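Local coordinates for aluminum resistance protein (Clostridium novyi, PDB 3I16) that probably acts as a pyridoxal 5'-phosphate-dependent carbon-sulfur lyase of the methionine gamma-lyase family, with a proposed part in aluminium resistance, at residues Asn32-Leu37 against Ala304-Ile309. Residues are numbered along the deposited sequence; the frame is centred on the assembly and turned at random. Where two conformers were deposited one is given.
Sequences NQFKIL and ALKGAI. With EDO (1,2-ethanediol), chain L.
Leu37 packs tightly against Ile309 and Leu305. Leu37 CD1 meets Ile309 CD1 tip to tip at 3.5 Å, closer than usual for two methyl groups. Leu37 CD2 lies 3.7 Å from Leu305 CD2, and these two side chains cross at about a right angle. Leu305 carries CG anti to its backbone N (chi1 -173°), which brings CD2 within reach of both Leu37 methyls. Lys306 lays its aliphatic chain over one face of the Phe34 ring. Lys306 CG sits 3.8 Å from the centroid of the Phe34 ring, almost on the ring normal, a CH-pi contact. Ile309 CG2 approaches the edge of the same ring, 4.0 Å from Phe34 CE1. Phe411 adds an edge-to-face ring contact. The contact joins two long helices, 17-54 and 287-318, of a fold consistent with the aminotransferase-like (fold type I) enzymes. The segments run nearly antiparallel (157°), their axes approach to 10.8 Å, and they lie away from the cofactor site. The Lys306 end is more open: Lys306 is partly exposed, the four apolar partners buried. Its extended chain carries NZ past the ring to a salt bridge with Asp38. Lys306 NZ also donates to O2 of 1,2-ethanediol (3.0 Å). That molecule, probably from the crystallisation liquor, is also hydrogen-bonded to Glu303 OE1.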
loop_
_atom_site.group_PDB
_atom_site.type_symbol
_atom_site.label_atom_id
_atom_site.label_comp_id
_atom_site.label_asym_id
_atom_site.label_seq_id
_atom_site.Cartn_x
_atom_site.Cartn_y
_atom_site.Cartn_z
ATOM N N ASN B 32 -21.091 1.311 -37.609
ATOM C CA ASN B 32 -22.157 0.359 -37.310
ATOM C C ASN B 32 -21.699 -0.822 -36.485
ATOM O O ASN B 32 -22.459 -1.332 -35.680
ATOM C CB ASN B 32 -22.884 -0.103 -38.591
ATOM C CG ASN B 32 -23.748 0.988 -39.190
ATOM O OD1 ASN B 32 -24.095 1.963 -38.516
ATOM N ND2 ASN B 32 -24.112 0.830 -40.465
ATOM N N GLN B 33 -20.439 -1.222 -36.644
ATOM C CA GLN B 33 -19.899 -2.336 -35.883
ATOM C C GLN B 33 -19.867 -2.025 -34.396
ATOM O O GLN B 33 -19.973 -2.924 -33.593
ATOM C CB GLN B 33 -18.491 -2.675 -36.345
ATOM C CG GLN B 33 -18.398 -3.003 -37.825
ATOM C CD GLN B 33 -19.171 -4.230 -38.170
ATOM O OE1 GLN B 33 -19.256 -5.173 -37.368
ATOM N NE2 GLN B 33 -19.732 -4.249 -39.367
ATOM N N PHE B 34 -19.726 -0.754 -34.038
ATOM C CA PHE B 34 -19.664 -0.334 -32.637
ATOM C C PHE B 34 -21.016 -0.460 -31.898
ATOM O O PHE B 34 -21.049 -0.761 -30.699
ATOM C CB PHE B 34 -19.142 1.122 -32.563
ATOM C CG PHE B 34 -17.658 1.297 -32.891
ATOM C CD1 PHE B 34 -16.884 0.284 -33.445
ATOM C CD2 PHE B 34 -17.061 2.531 -32.693
ATOM C CE1 PHE B 34 -15.548 0.485 -33.734
ATOM C CE2 PHE B 34 -15.737 2.742 -33.001
ATOM C CZ PHE B 34 -14.975 1.723 -33.518
ATOM N N LYS B 35 -22.123 -0.262 -32.613
ATOM C CA LYS B 35 -23.467 -0.328 -32.012
ATOM C C LYS B 35 -23.715 -1.699 -31.359
ATOM O O LYS B 35 -24.239 -1.822 -30.245
ATOM C CB LYS B 35 -24.541 -0.049 -33.085
ATOM C CG LYS B 35 -24.452 1.333 -33.753
ATOM C CD LYS B 35 -25.426 1.460 -34.949
ATOM N N ILE B 36 -23.294 -2.719 -32.089
ATOM C CA ILE B 36 -23.399 -4.117 -31.659
ATOM C C ILE B 36 -22.668 -4.300 -30.333
ATOM O O ILE B 36 -23.171 -4.931 -29.383
ATOM C CB ILE B 36 -22.730 -5.057 -32.695
ATOM C CG1 ILE B 36 -23.497 -5.053 -34.030
ATOM C CG2 ILE B 36 -22.626 -6.452 -32.156
ATOM C CD1 ILE B 36 -23.187 -3.869 -34.952
ATOM N N LEU B 37 -21.480 -3.722 -30.258
ATOM C CA LEU B 37 -20.647 -3.809 -29.070
ATOM C C LEU B 37 -21.282 -3.127 -27.859
ATOM O O LEU B 37 -21.194 -3.632 -26.739
ATOM C CB LEU B 37 -19.249 -3.229 -29.346
ATOM C CG LEU B 37 -18.462 -3.839 -30.520
ATOM C CD1 LEU B 37 -17.075 -3.234 -30.603
ATOM C CD2 LEU B 37 -18.377 -5.373 -30.466
ATOM N N ALA B 304 -11.003 -1.224 -25.743
ATOM C CA ALA B 304 -9.891 -1.909 -26.408
ATOM C C ALA B 304 -10.341 -2.549 -27.717
ATOM O O ALA B 304 -9.626 -2.480 -28.734
ATOM C CB ALA B 304 -9.261 -2.982 -25.478
ATOM N N LEU B 305 -11.510 -3.179 -27.696
ATOM C CA LEU B 305 -11.992 -3.847 -28.888
ATOM C C LEU B 305 -12.304 -2.848 -30.017
ATOM O O LEU B 305 -12.025 -3.136 -31.175
ATOM C CB LEU B 305 -13.221 -4.697 -28.592
ATOM C CG LEU B 305 -13.646 -5.542 -29.781
ATOM C CD1 LEU B 305 -12.541 -6.569 -30.070
ATOM C CD2 LEU B 305 -14.950 -6.187 -29.488
ATOM N N LYS B 306 -12.879 -1.695 -29.672
ATOM C CA LYS B 306 -13.121 -0.612 -30.651
ATOM C C LYS B 306 -11.794 -0.156 -31.276
ATOM O O LYS B 306 -11.687 0.112 -32.507
ATOM C CB LYS B 306 -13.882 0.557 -30.003
ATOM C CG LYS B 306 -15.335 0.247 -29.808
ATOM C CD LYS B 306 -16.096 1.355 -29.078
ATOM C CE LYS B 306 -17.535 0.930 -28.806
ATOM N NZ LYS B 306 -18.391 2.029 -28.246
ATOM N N GLY B 307 -10.763 -0.118 -30.456
ATOM C CA GLY B 307 -9.422 0.179 -30.959
ATOM C C GLY B 307 -8.933 -0.873 -31.950
ATOM O O GLY B 307 -8.326 -0.531 -32.964
ATOM N N ALA B 308 -9.184 -2.151 -31.651
ATOM C CA ALA B 308 -8.807 -3.253 -32.541
ATOM C C ALA B 308 -9.520 -3.160 -33.894
ATOM O O ALA B 308 -8.908 -3.360 -34.951
ATOM C CB ALA B 308 -9.104 -4.618 -31.875
ATOM N N ILE B 309 -10.813 -2.834 -33.852
ATOM C CA ILE B 309 -11.618 -2.734 -35.070
ATOM C C ILE B 309 -11.131 -1.564 -35.929
ATOM O O ILE B 309 -10.991 -1.698 -37.148
ATOM C CB ILE B 309 -13.136 -2.601 -34.735
ATOM C CG1 ILE B 309 -13.615 -3.869 -33.986
ATOM C CG2 ILE B 309 -13.917 -2.383 -35.994
ATOM C CD1 ILE B 309 -15.008 -3.779 -33.339
HETATM C C1 EDO L . -15.520 5.217 -27.317
HETATM O O1 EDO L . -14.711 5.636 -26.210
HETATM C C2 EDO L . -16.937 4.884 -26.872
HETATM O O2 EDO L . -17.024 3.630 -26.169
#